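Alr1585 protein (Nostoc sp., PDB 5C2I) probably acts as a haem-dependent dye-decolorizing (DyP-type) peroxidase that uses hydrogen peroxide to oxidise dyes and related substrates. Local coordinates at residues F186-Q191 against N372-E377; I196-F201 against A366-E371; R257-N262 against L384-F389. The protein carries 1 engineered substitution. All coordinates share one frame; numbering follows the deposited sequence.

Contact 1: F186-Q191 against N372-E377; sequences FILRNQ and NNPSKE
An Asx turn on the loop after strand 363-369 meets the end of strand 177-189 here, with Phe186, Leu188 and Arg189 packing on Asn372 and Pro374. The contact brings the sheet of the N-terminal half of the DyP fold against a connection of the C-terminal half. Phe186 touches with the CE1 corner of its ring, which lies 3.6 Å from Asn372 CB; the ring and the amide plane are turned 89° apart. With chi1 at 78°, the Asn372 amide heads away from the strand, and its ND2 bonds Asp158 of a second subunit, while Val160 of that subunit packs on both residues. Leu188 swings its CG anti to the backbone N (chi1 -162°), which carries CD1 to 3.4 Å from Asn372 O and into the plane of the Phe186 ring at its edge. The same methyl lies 4.1 Å from Pro374 CB. Beyond it, Pro374 CG sits 3.3 Å from Arg189 O, so the proline ring rests on strand backbone while the arginine side chain leaves in another direction. Asn373 OD1 holds the turn by accepting twice from one face of its amide: from Ser375 N at 2.9 Å and from Ser375 OG at 2.7 Å.

Contact 2: I196-F201 against A366-E371; sequences IEHFGF and AVSYGE. With HEM (protoporphyrin IX containing Fe), chain E.
His198 reaches across to the end of strand 363-369 and the loop that follows with the edge of its imidazole. Its NE2-H points at Glu371 O, 2.8 Å away and nearly straight (163°), and the donor lies in the carbonyl plane while the acceptor stays close to the ring plane. The neighbouring CE1 comes within 2.9 Å of Tyr369 O, also near the ring plane, so two carbonyls from either side of Gly370 meet one edge of the ring and limit its rotation. Ser368 CB packs obliquely on CE1 at 4.1 Å. A water bridges the other nitrogen: it takes the His198 backbone N-H and also bonds ND1 and Ser368 OG, the last at 3.2 Å.

One shell out, the His198 backbone belongs to a type I turn, Glu197 to Gly200. Glu197 holds this loop with its own carboxylate. Bent at chi2 (69°), its chain folds back so that OE1 accepts from Phe199 N at 2.7 Å, from above the carboxylate plane, and OE2 from Phe201 N at 2.9 Å, on the anti side, tilted out of that plane. Gln261 supplies a second donor to OE1. The loop borders the haem, with Glu197 OE1 3.3 Å from methyl CMB and Phe201 CB packed on methyl CMA. Gly370 N is bonded to Gln164 of a second subunit. Gly200 to Gly204 probably occupies the position of the family's GXXDG motif, whose aspartate is absent from this engineered chain; Gly204 N bonds the haem, and the histidine ties the approach to this loop to strand 363-369.

Contact 3: R257-N262 against L384-F389; sequences RKLEQN and LLFLCF. With HEM (protoporphyrin IX containing Fe), chain E.
Arg257 and Phe386 form a hydrogen-bonded antiparallel pair, with Arg257 N to Phe386 O at 2.9 Å and Phe386 N to Arg257 O at 2.8 Å. Leu259 and Leu384 repeat the pattern, and Lys258 with Leu385 is the non-hydrogen-bonded pair between them. The short segments make an angle of 145° between their directions, a marked twist.

The apolar packing divides by face. Leu259 and Phe386 run side by side, CD1 of the leucine 3.8 Å from Phe386 CB, on the face turned to the haem. On the other face Lys258 and Leu385 also point the same way, CG to CD2 at 4.0 Å, before the extended lysine carries NZ on to salt bridges with Glu141 and Glu183.

Strands 250-261 and 383-390 are neighbours in the antiparallel sheet of the C-terminal half of the DyP fold, and the sheet walls the haem pocket. Phe386, with CG anti to the backbone N (chi1 179°), brings CE1 to 3.5 Å from haem C2C and has methyl CMC over one ring face. Leu384 CB lies 3.7 Å from vinyl carbon CBB. Both side chains stand on the side of the porphyrin that carries the iron-bound water, consistent with the distal leucine and phenylalanine of DyP peroxidases.

Polar side chains bring their own contacts. Arg257 forms a salt bridge with Asp134. The Gln261 amide, whose polar partner is Glu197, packs on the haem rim with NE2 3.5 Å from methyl CMB and CD against vinyl CBB, while its OE1 lies 3.7 Å from Leu384 CB.

Overall arrangement
The contacts step from the subunit interface to the haem. Contacts 1 and 2 have centres 7 Å apart and join through a probable hydrogen bond, Phe186 O to Ser368 N at 2.9 Å; both touch a second subunit. Contact 2 passes on to contact 3, its centre 9 Å away, along two routes: Val367 O to Leu385 N at 2.7 Å continues the sheet, while Glu197 OE1 to Gln261 NE2 at 2.8 Å links the loop 196-201 to strand 250-261 beside the haem. Contacts 2 and 3 both border the porphyrin. Contact 1 stays about 6 Å from contact 3 at the nearest atoms, and the Leu188 side chain lies about 9 Å from the haem.

Contact 1: F186-Q191 against N372-E377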
loop_
_atom_site.group_PDB
_atom_site.type_symbol
_atom_site.label_atom_id
_atom_site.label_comp_id
_atom_site.label_asym_id
_atom_site.label_seq_id
_atom_site.Cartn_x
_atom_site.Cartn_y
_atom_site.Cartn_z
ATOM N N PHE A 186 -4.220 -19.466 -4.552
ATOM C CA PHE A 186 -4.322 -18.020 -4.456
ATOM C C PHE A 186 -4.361 -17.398 -5.847
ATOM O O PHE A 186 -4.067 -18.062 -6.851
ATOM C CB PHE A 186 -3.168 -17.437 -3.634
ATOM C CG PHE A 186 -1.812 -17.700 -4.213
ATOM C CD1 PHE A 186 -1.247 -16.803 -5.119
ATOM C CD2 PHE A 186 -1.124 -18.820 -3.879
ATOM C CE1 PHE A 186 0.011 -17.053 -5.655
ATOM C CE2 PHE A 186 0.142 -19.074 -4.410
ATOM C CZ PHE A 186 0.695 -18.185 -5.300
ATOM N N ILE A 187 -4.677 -16.116 -5.889
ATOM C CA ILE A 187 -4.779 -15.376 -7.144
ATOM C C ILE A 187 -3.570 -14.502 -7.279
ATOM O O ILE A 187 -3.301 -13.627 -6.455
ATOM C CB ILE A 187 -6.053 -14.486 -7.181
ATOM C CG1 ILE A 187 -7.314 -15.306 -6.941
ATOM C CG2 ILE A 187 -6.162 -13.717 -8.492
ATOM C CD1 ILE A 187 -7.615 -16.410 -7.914
ATOM N N LEU A 188 -2.788 -14.779 -8.300
ATOM C CA LEU A 188 -1.660 -13.988 -8.678
ATOM C C LEU A 188 -2.094 -12.802 -9.532
ATOM O O LEU A 188 -2.951 -12.949 -10.376
ATOM C CB LEU A 188 -0.719 -14.906 -9.448
ATOM C CG LEU A 188 0.717 -14.548 -9.658
ATOM C CD1 LEU A 188 1.449 -14.483 -8.328
ATOM C CD2 LEU A 188 1.330 -15.642 -10.529
ATOM N N ARG A 189 -1.541 -11.636 -9.226
ATOM C CA ARG A 189 -1.825 -10.395 -9.952
ATOM C C ARG A 189 -0.565 -9.679 -10.355
ATOM O O ARG A 189 0.465 -9.797 -9.710
ATOM C CB ARG A 189 -2.656 -9.434 -9.125
ATOM C CG ARG A 189 -4.055 -9.932 -8.928
ATOM C CD ARG A 189 -4.838 -8.979 -8.052
ATOM N NE ARG A 189 -6.023 -9.672 -7.576
ATOM C CZ ARG A 189 -7.186 -9.727 -8.191
ATOM N NH1 ARG A 189 -7.391 -9.071 -9.330
ATOM N NH2 ARG A 189 -8.163 -10.414 -7.613
ATOM N N ASN A 190 -0.634 -8.970 -11.468
ATOM C CA ASN A 190 0.483 -8.153 -11.904
ATOM C C ASN A 190 0.331 -6.757 -11.303
ATOM O O ASN A 190 -0.656 -6.467 -10.624
ATOM C CB ASN A 190 0.607 -8.128 -13.435
ATOM C CG ASN A 190 -0.599 -7.493 -14.119
ATOM O OD1 ASN A 190 -1.405 -6.787 -13.506
ATOM N ND2 ASN A 190 -0.724 -7.767 -15.417
ATOM N N GLN A 191 1.288 -5.897 -11.560
ATOM C CA GLN A 191 1.252 -4.566 -10.940
ATOM C C GLN A 191 0.046 -3.730 -11.392
ATOM O O GLN A 191 -0.412 -2.883 -10.660
ATOM C CB GLN A 191 2.592 -3.830 -11.109
ATOM C CG GLN A 191 2.537 -2.586 -11.969
ATOM C CD GLN A 191 3.898 -1.932 -12.158
ATOM O OE1 GLN A 191 4.851 -2.240 -11.437
ATOM N NE2 GLN A 191 4.001 -1.030 -13.138
ATOM N N ASN A 372 4.250 -16.415 -4.662
ATOM C CA ASN A 372 3.213 -15.410 -4.819
ATOM C C ASN A 372 3.697 -14.028 -5.278
ATOM O O ASN A 372 2.885 -13.145 -5.591
ATOM C CB ASN A 372 2.361 -15.317 -3.540
ATOM C CG ASN A 372 3.014 -14.537 -2.419
ATOM O OD1 ASN A 372 2.499 -13.505 -2.058
ATOM N ND2 ASN A 372 4.076 -15.036 -1.831
ATOM N N ASN A 373 5.010 -13.831 -5.300
ATOM C CA ASN A 373 5.589 -12.635 -5.904
ATOM C C ASN A 373 5.815 -12.861 -7.408
ATOM O O ASN A 373 6.730 -13.573 -7.797
ATOM C CB ASN A 373 6.889 -12.300 -5.202
ATOM C CG ASN A 373 7.542 -11.071 -5.751
ATOM O OD1 ASN A 373 7.205 -10.590 -6.834
ATOM N ND2 ASN A 373 8.518 -10.554 -5.003
ATOM N N PRO A 374 5.016 -12.195 -8.260
ATOM C CA PRO A 374 5.103 -12.475 -9.693
ATOM C C PRO A 374 6.372 -11.961 -10.388
ATOM O O PRO A 374 6.590 -12.289 -11.544
ATOM C CB PRO A 374 3.863 -11.760 -10.257
ATOM C CG PRO A 374 3.647 -10.629 -9.333
ATOM C CD PRO A 374 4.019 -11.144 -7.960
ATOM N N SER A 375 7.207 -11.187 -9.687
ATOM C CA SER A 375 8.485 -10.753 -10.265
ATOM C C SER A 375 9.539 -11.848 -10.195
ATOM O O SER A 375 10.572 -11.751 -10.861
ATOM C CB SER A 375 9.000 -9.509 -9.548
ATOM O OG SER A 375 9.371 -9.875 -8.230
ATOM N N LYS A 376 9.314 -12.875 -9.370
ATOM C CA LYS A 376 10.316 -13.926 -9.182
ATOM C C LYS A 376 10.205 -14.967 -10.278
ATOM O O LYS A 376 9.233 -14.984 -10.990
ATOM C CB LYS A 376 10.208 -14.566 -7.818
ATOM C CG LYS A 376 10.620 -13.623 -6.703
ATOM C CD LYS A 376 10.477 -14.347 -5.381
ATOM C CE LYS A 376 10.709 -13.450 -4.172
ATOM N NZ LYS A 376 12.072 -13.651 -3.640
ATOM N N GLU A 377 11.221 -15.809 -10.400
ATOM C CA GLU A 377 11.292 -16.781 -11.486
ATOM C C GLU A 377 11.588 -18.170 -10.940
ATOM O O GLU A 377 12.675 -18.682 -11.098
ATOM C CB GLU A 377 12.324 -16.314 -12.535
ATOM C CG GLU A 377 11.819 -15.049 -13.257
ATOM C CD GLU A 377 12.702 -14.589 -14.417
ATOM O OE1 GLU A 377 13.783 -15.191 -14.657
ATOM O OE2 GLU A 377 12.282 -13.602 -15.061
#

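Contact 2: I196-F201 against A366-E371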
loop_
_atom_site.group_PDB
_atom_site.type_symbol
_atom_site.label_atom_id
_atom_site.label_comp_id
_atom_site.label_asym_id
_atom_site.label_seq_id
_atom_site.Cartn_x
_atom_site.Cartn_y
_atom_site.Cartn_z
ATOM N N ILE A 196 -3.151 -12.946 -13.278
ATOM C CA ILE A 196 -2.202 -13.526 -14.198
ATOM C C ILE A 196 -1.887 -14.968 -13.802
ATOM O O ILE A 196 -2.270 -15.452 -12.722
ATOM C CB ILE A 196 -0.883 -12.717 -14.299
ATOM C CG1 ILE A 196 -0.223 -12.546 -12.902
ATOM C CG2 ILE A 196 -1.151 -11.357 -14.922
ATOM C CD1 ILE A 196 1.223 -12.121 -12.948
ATOM N N GLU A 197 -1.197 -15.658 -14.682
ATOM C CA GLU A 197 -0.579 -16.941 -14.336
ATOM C C GLU A 197 0.936 -16.658 -14.237
ATOM O O GLU A 197 1.404 -15.572 -14.574
ATOM C CB GLU A 197 -0.954 -18.002 -15.358
ATOM C CG GLU A 197 -0.697 -17.633 -16.804
ATOM C CD GLU A 197 0.797 -17.564 -17.124
ATOM O OE1 GLU A 197 1.548 -18.453 -16.690
ATOM O OE2 GLU A 197 1.234 -16.606 -17.780
ATOM N N HIS A 198 1.703 -17.613 -13.728
ATOM C CA HIS A 198 3.103 -17.387 -13.365
ATOM C C HIS A 198 4.030 -16.901 -14.472
ATOM O O HIS A 198 5.015 -16.280 -14.174
ATOM C CB HIS A 198 3.679 -18.671 -12.749
ATOM C CG HIS A 198 3.433 -18.779 -11.280
ATOM N ND1 HIS A 198 2.521 -19.647 -10.729
ATOM C CD2 HIS A 198 4.003 -18.126 -10.243
ATOM C CE1 HIS A 198 2.498 -19.493 -9.413
ATOM N NE2 HIS A 198 3.415 -18.598 -9.094
ATOM N N PHE A 199 3.745 -17.230 -15.733
ATOM C CA PHE A 199 4.562 -16.710 -16.830
ATOM C C PHE A 199 4.282 -15.245 -17.116
ATOM O O PHE A 199 4.998 -14.627 -17.909
ATOM C CB PHE A 199 4.400 -17.553 -18.119
ATOM C CG PHE A 199 4.821 -18.988 -17.996
ATOM C CD1 PHE A 199 5.914 -19.377 -17.241
ATOM C CD2 PHE A 199 4.128 -19.974 -18.691
ATOM C CE1 PHE A 199 6.327 -20.708 -17.191
ATOM C CE2 PHE A 199 4.515 -21.311 -18.651
ATOM C CZ PHE A 199 5.637 -21.685 -17.893
ATOM N N GLY A 200 3.312 -14.657 -16.422
ATOM C CA GLY A 200 3.081 -13.210 -16.461
ATOM C C GLY A 200 1.946 -12.784 -17.373
ATOM O O GLY A 200 1.707 -11.602 -17.522
ATOM N N PHE A 201 1.219 -13.731 -17.948
ATOM C CA PHE A 201 0.123 -13.408 -18.837
ATOM C C PHE A 201 -1.216 -13.351 -18.107
ATOM O O PHE A 201 -1.547 -14.213 -17.296
ATOM C CB PHE A 201 0.022 -14.437 -19.973
ATOM C CG PHE A 201 1.227 -14.442 -20.889
ATOM C CD1 PHE A 201 2.411 -15.040 -20.475
ATOM C CD2 PHE A 201 1.186 -13.822 -22.115
ATOM C CE1 PHE A 201 3.521 -15.063 -21.306
ATOM C CE2 PHE A 201 2.313 -13.800 -22.949
ATOM C CZ PHE A 201 3.486 -14.405 -22.546
ATOM N N ALA A 366 -9.296 -22.145 -12.625
ATOM C CA ALA A 366 -7.947 -22.411 -12.138
ATOM C C ALA A 366 -7.494 -21.372 -11.122
ATOM O O ALA A 366 -8.030 -20.234 -11.069
ATOM C CB ALA A 366 -6.969 -22.485 -13.299
ATOM N N VAL A 367 -6.501 -21.739 -10.320
ATOM C CA VAL A 367 -5.886 -20.819 -9.353
ATOM C C VAL A 367 -4.409 -21.141 -9.306
ATOM O O VAL A 367 -3.982 -22.204 -9.795
ATOM C CB VAL A 367 -6.474 -20.913 -7.938
ATOM C CG1 VAL A 367 -7.926 -20.472 -7.923
ATOM C CG2 VAL A 367 -6.373 -22.317 -7.397
ATOM N N SER A 368 -3.638 -20.278 -8.680
ATOM C CA SER A 368 -2.184 -20.483 -8.640
ATOM C C SER A 368 -1.725 -21.167 -7.345
ATOM O O SER A 368 -2.390 -21.098 -6.326
ATOM C CB SER A 368 -1.496 -19.123 -8.799
ATOM O OG SER A 368 -1.628 -18.725 -10.162
ATOM N N TYR A 369 -0.558 -21.784 -7.422
ATOM C CA TYR A 369 0.179 -22.268 -6.241
ATOM C C TYR A 369 1.648 -21.888 -6.300
ATOM O O TYR A 369 2.190 -21.526 -7.352
ATOM C CB TYR A 369 0.067 -23.785 -6.111
ATOM C CG TYR A 369 0.904 -24.612 -7.061
ATOM C CD1 TYR A 369 0.420 -24.997 -8.313
ATOM C CD2 TYR A 369 2.169 -25.074 -6.683
ATOM C CE1 TYR A 369 1.184 -25.788 -9.157
ATOM C CE2 TYR A 369 2.952 -25.846 -7.525
ATOM C CZ TYR A 369 2.460 -26.185 -8.773
ATOM O OH TYR A 369 3.202 -26.985 -9.592
ATOM N N GLY A 370 2.297 -21.948 -5.145
ATOM C CA GLY A 370 3.707 -21.672 -5.036
ATOM C C GLY A 370 4.022 -20.200 -4.839
ATOM O O GLY A 370 3.377 -19.543 -4.075
ATOM N N GLU A 371 5.050 -19.706 -5.527
ATOM C CA GLU A 371 5.566 -18.350 -5.363
ATOM C C GLU A 371 4.476 -17.317 -5.612
ATOM O O GLU A 371 3.812 -17.364 -6.657
ATOM C CB GLU A 371 6.698 -18.114 -6.388
ATOM C CG GLU A 371 7.257 -16.708 -6.356
ATOM C CD GLU A 371 7.803 -16.393 -4.987
ATOM O OE1 GLU A 371 8.823 -17.030 -4.649
ATOM O OE2 GLU A 371 7.160 -15.593 -4.230
HETATM C CHA HEM E . -6.363 -19.453 -22.470
HETATM C CHB HEM E . -2.281 -19.909 -19.943
HETATM C CHC HEM E . -3.127 -24.650 -19.470
HETATM C CHD HEM E . -7.059 -24.190 -22.210
HETATM C C1A HEM E . -5.163 -19.165 -21.839
HETATM C C2A HEM E . -4.546 -17.880 -21.801
HETATM C C3A HEM E . -3.403 -18.013 -21.092
HETATM C C4A HEM E . -3.330 -19.361 -20.675
HETATM C CMA HEM E . -2.406 -16.943 -20.736
HETATM C CAA HEM E . -5.056 -16.577 -22.429
HETATM C CBA HEM E . -6.006 -15.709 -21.599
HETATM C CGA HEM E . -7.249 -16.500 -21.296
HETATM O O1A HEM E . -8.210 -16.580 -22.117
HETATM O O2A HEM E . -7.315 -17.085 -20.214
HETATM C C1B HEM E . -2.202 -21.248 -19.565
HETATM C C2B HEM E . -1.155 -21.793 -18.742
HETATM C C3B HEM E . -1.404 -23.083 -18.574
HETATM C C4B HEM E . -2.604 -23.356 -19.369
HETATM C CMB HEM E . -0.031 -21.007 -18.165
HETATM C CAB HEM E . -0.713 -24.124 -17.773
HETATM C CBB HEM E . 0.053 -23.860 -16.699
HETATM C C1C HEM E . -4.265 -24.968 -20.229
HETATM C C2C HEM E . -4.740 -26.236 -20.491
HETATM C C3C HEM E . -5.845 -26.099 -21.292
HETATM C C4C HEM E . -6.040 -24.727 -21.484
HETATM C CMC HEM E . -4.217 -27.542 -19.967
HETATM C CAC HEM E . -6.693 -27.125 -21.897
HETATM C CBC HEM E . -6.367 -28.339 -22.266
HETATM C C1D HEM E . -7.209 -22.815 -22.377
HETATM C C2D HEM E . -8.359 -22.266 -23.089
HETATM C C3D HEM E . -8.151 -20.962 -23.207
HETATM C C4D HEM E . -6.873 -20.723 -22.502
HETATM C CMD HEM E . -9.566 -23.012 -23.634
HETATM C CAD HEM E . -9.087 -19.968 -23.832
HETATM C CBD HEM E . -8.904 -19.829 -25.348
HETATM C CGD HEM E . -9.902 -18.855 -25.884
HETATM O O1D HEM E . -9.453 -17.912 -26.530
HETATM O O2D HEM E . -11.161 -18.981 -25.700
HETATM N NA HEM E . -4.371 -20.080 -21.212
HETATM N NB HEM E . -2.968 -22.217 -19.957
HETATM N NC HEM E . -5.000 -24.046 -20.916
HETATM N ND HEM E . -6.302 -21.873 -22.109
HETATM FE FE HEM E . -4.671 -22.048 -21.094
HETATM O O HOH W 1 0.173 -19.787 -12.580
HETATM O O HOH W 2 -5.796 -21.928 -19.048
#

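Contact 3: R257-N262 against L384-F389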
loop_
_atom_site.group_PDB
_atom_site.type_symbol
_atom_site.label_atom_id
_atom_site.label_comp_id
_atom_site.label_asym_id
_atom_site.label_seq_id
_atom_site.Cartn_x
_atom_site.Cartn_y
_atom_site.Cartn_z
ATOM N N ARG A 257 -5.765 -30.777 -12.401
ATOM C CA ARG A 257 -4.388 -31.093 -12.773
ATOM C C ARG A 257 -3.458 -30.088 -12.166
ATOM O O ARG A 257 -3.678 -28.869 -12.323
ATOM C CB ARG A 257 -4.221 -31.108 -14.288
ATOM C CG ARG A 257 -4.971 -32.275 -14.968
ATOM C CD ARG A 257 -5.131 -32.107 -16.464
ATOM N NE ARG A 257 -3.901 -32.170 -17.250
ATOM C CZ ARG A 257 -3.248 -33.288 -17.581
ATOM N NH1 ARG A 257 -3.610 -34.493 -17.131
ATOM N NH2 ARG A 257 -2.184 -33.195 -18.353
ATOM N N LYS A 258 -2.430 -30.580 -11.448
ATOM C CA LYS A 258 -1.423 -29.701 -10.896
ATOM C C LYS A 258 -0.305 -29.514 -11.933
ATOM O O LYS A 258 0.351 -30.493 -12.304
ATOM C CB LYS A 258 -0.877 -30.237 -9.599
ATOM C CG LYS A 258 0.190 -29.346 -8.985
ATOM C CD LYS A 258 0.596 -29.807 -7.574
ATOM C CE LYS A 258 1.540 -28.807 -6.905
ATOM N NZ LYS A 258 1.892 -29.140 -5.501
ATOM N N LEU A 259 -0.167 -28.298 -12.442
ATOM C CA LEU A 259 0.737 -28.038 -13.581
ATOM C C LEU A 259 1.857 -27.105 -13.123
ATOM O O LEU A 259 1.662 -25.904 -12.966
ATOM C CB LEU A 259 -0.076 -27.443 -14.744
ATOM C CG LEU A 259 -1.232 -28.272 -15.281
ATOM C CD1 LEU A 259 -1.911 -27.583 -16.478
ATOM C CD2 LEU A 259 -0.767 -29.664 -15.664
ATOM N N GLU A 260 3.036 -27.679 -12.960
ATOM C CA GLU A 260 4.215 -26.941 -12.541
ATOM C C GLU A 260 4.796 -26.135 -13.690
ATOM O O GLU A 260 4.921 -26.649 -14.808
ATOM C CB GLU A 260 5.277 -27.895 -12.035
ATOM C CG GLU A 260 6.516 -27.215 -11.484
ATOM C CD GLU A 260 7.489 -28.203 -10.929
ATOM O OE1 GLU A 260 8.106 -28.897 -11.761
ATOM O OE2 GLU A 260 7.596 -28.332 -9.695
ATOM N N GLN A 261 5.156 -24.878 -13.402
ATOM C CA GLN A 261 5.632 -23.969 -14.422
ATOM C C GLN A 261 7.049 -23.521 -14.150
ATOM O O GLN A 261 7.309 -22.918 -13.130
ATOM C CB GLN A 261 4.717 -22.730 -14.501
ATOM C CG GLN A 261 3.309 -23.017 -14.948
ATOM C CD GLN A 261 2.419 -21.796 -14.845
ATOM O OE1 GLN A 261 1.633 -21.650 -13.907
ATOM N NE2 GLN A 261 2.553 -20.891 -15.815
ATOM N N ASN A 262 7.952 -23.818 -15.082
ATOM C CA ASN A 262 9.349 -23.416 -14.940
ATOM C C ASN A 262 9.495 -22.006 -15.537
ATOM O O ASN A 262 9.775 -21.826 -16.727
ATOM C CB ASN A 262 10.281 -24.418 -15.572
ATOM C CG ASN A 262 11.740 -24.079 -15.335
ATOM O OD1 ASN A 262 12.081 -22.950 -15.004
ATOM N ND2 ASN A 262 12.608 -25.045 -15.539
ATOM N N LEU A 384 0.163 -23.770 -11.737
ATOM C CA LEU A 384 -1.232 -23.596 -11.880
ATOM C C LEU A 384 -1.956 -24.814 -11.369
ATOM O O LEU A 384 -1.681 -25.946 -11.791
ATOM C CB LEU A 384 -1.605 -23.387 -13.371
ATOM C CG LEU A 384 -3.048 -22.961 -13.641
ATOM C CD1 LEU A 384 -3.245 -21.503 -13.228
ATOM C CD2 LEU A 384 -3.413 -23.160 -15.123
ATOM N N LEU A 385 -2.922 -24.571 -10.470
ATOM C CA LEU A 385 -3.896 -25.611 -10.126
ATOM C C LEU A 385 -5.005 -25.499 -11.152
ATOM O O LEU A 385 -5.863 -24.593 -11.069
ATOM C CB LEU A 385 -4.412 -25.463 -8.700
ATOM C CG LEU A 385 -3.300 -25.431 -7.641
ATOM C CD1 LEU A 385 -3.895 -25.131 -6.269
ATOM C CD2 LEU A 385 -2.511 -26.730 -7.634
ATOM N N PHE A 386 -4.911 -26.327 -12.182
ATOM C CA PHE A 386 -5.828 -26.282 -13.321
ATOM C C PHE A 386 -7.105 -27.014 -12.975
ATOM O O PHE A 386 -7.075 -28.223 -12.708
ATOM C CB PHE A 386 -5.165 -26.918 -14.557
ATOM C CG PHE A 386 -6.034 -26.945 -15.773
ATOM C CD1 PHE A 386 -6.078 -25.843 -16.633
ATOM C CD2 PHE A 386 -6.870 -28.052 -16.030
ATOM C CE1 PHE A 386 -6.871 -25.870 -17.778
ATOM C CE2 PHE A 386 -7.671 -28.079 -17.176
ATOM C CZ PHE A 386 -7.690 -26.975 -18.040
ATOM N N LEU A 387 -8.211 -26.287 -12.930
ATOM C CA LEU A 387 -9.539 -26.900 -12.750
ATOM C C LEU A 387 -10.408 -26.476 -13.912
ATOM O O LEU A 387 -10.414 -25.297 -14.250
ATOM C CB LEU A 387 -10.212 -26.414 -11.469
ATOM C CG LEU A 387 -9.709 -26.977 -10.124
ATOM C CD1 LEU A 387 -8.383 -26.338 -9.728
ATOM C CD2 LEU A 387 -10.741 -26.683 -9.049
ATOM N N CYS A 388 -11.139 -27.412 -14.510
ATOM C CA CYS A 388 -12.156 -27.027 -15.465
ATOM C C CYS A 388 -13.370 -27.939 -15.374
ATOM O O CYS A 388 -13.249 -29.102 -14.960
ATOM C CB CYS A 388 -11.597 -26.964 -16.884
ATOM S SG CYS A 388 -11.302 -28.548 -17.701
ATOM N N PHE A 389 -14.507 -27.393 -15.815
ATOM C CA PHE A 389 -15.785 -28.055 -15.831
ATOM C C PHE A 389 -16.291 -28.282 -17.249
ATOM O O PHE A 389 -15.964 -27.513 -18.193
ATOM C CB PHE A 389 -16.817 -27.260 -15.019
ATOM C CG PHE A 389 -16.603 -27.308 -13.559
ATOM C CD1 PHE A 389 -16.890 -28.470 -12.819
ATOM C CD2 PHE A 389 -16.153 -26.173 -12.860
ATOM C CE1 PHE A 389 -16.674 -28.492 -11.440
ATOM C CE2 PHE A 389 -15.955 -26.207 -11.498
ATOM C CZ PHE A 389 -16.216 -27.358 -10.780
HETATM C CHA HEM E . -6.363 -19.453 -22.470
HETATM C CHB HEM E . -2.281 -19.909 -19.943
HETATM C CHC HEM E . -3.127 -24.650 -19.470
HETATM C CHD HEM E . -7.059 -24.190 -22.210
HETATM C C1A HEM E . -5.163 -19.165 -21.839
HETATM C C2A HEM E . -4.546 -17.880 -21.801
HETATM C C3A HEM E . -3.403 -18.013 -21.092
HETATM C C4A HEM E . -3.330 -19.361 -20.675
HETATM C CMA HEM E . -2.406 -16.943 -20.736
HETATM C CAA HEM E . -5.056 -16.577 -22.429
HETATM C CBA HEM E . -6.006 -15.709 -21.599
HETATM C CGA HEM E . -7.249 -16.500 -21.296
HETATM O O1A HEM E . -8.210 -16.580 -22.117
HETATM O O2A HEM E . -7.315 -17.085 -20.214
HETATM C C1B HEM E . -2.202 -21.248 -19.565
HETATM C C2B HEM E . -1.155 -21.793 -18.742
HETATM C C3B HEM E . -1.404 -23.083 -18.574
HETATM C C4B HEM E . -2.604 -23.356 -19.369
HETATM C CMB HEM E . -0.031 -21.007 -18.165
HETATM C CAB HEM E . -0.713 -24.124 -17.773
HETATM C CBB HEM E . 0.053 -23.860 -16.699
HETATM C C1C HEM E . -4.265 -24.968 -20.229
HETATM C C2C HEM E . -4.740 -26.236 -20.491
HETATM C C3C HEM E . -5.845 -26.099 -21.292
HETATM C C4C HEM E . -6.040 -24.727 -21.484
HETATM C CMC HEM E . -4.217 -27.542 -19.967
HETATM C CAC HEM E . -6.693 -27.125 -21.897
HETATM C CBC HEM E . -6.367 -28.339 -22.266
HETATM C C1D HEM E . -7.209 -22.815 -22.377
HETATM C C2D HEM E . -8.359 -22.266 -23.089
HETATM C C3D HEM E . -8.151 -20.962 -23.207
HETATM C C4D HEM E . -6.873 -20.723 -22.502
HETATM C CMD HEM E . -9.566 -23.012 -23.634
HETATM C CAD HEM E . -9.087 -19.968 -23.832
HETATM C CBD HEM E . -8.904 -19.829 -25.348
HETATM C CGD HEM E . -9.902 -18.855 -25.884
HETATM O O1D HEM E . -9.453 -17.912 -26.530
HETATM O O2D HEM E . -11.161 -18.981 -25.700
HETATM N NA HEM E . -4.371 -20.080 -21.212
HETATM N NB HEM E . -2.968 -22.217 -19.957
HETATM N NC HEM E . -5.000 -24.046 -20.916
HETATM N ND HEM E . -6.302 -21.873 -22.109
HETATM FE FE HEM E . -4.671 -22.048 -21.094
HETATM O O HOH W 2 -5.796 -21.928 -19.048
#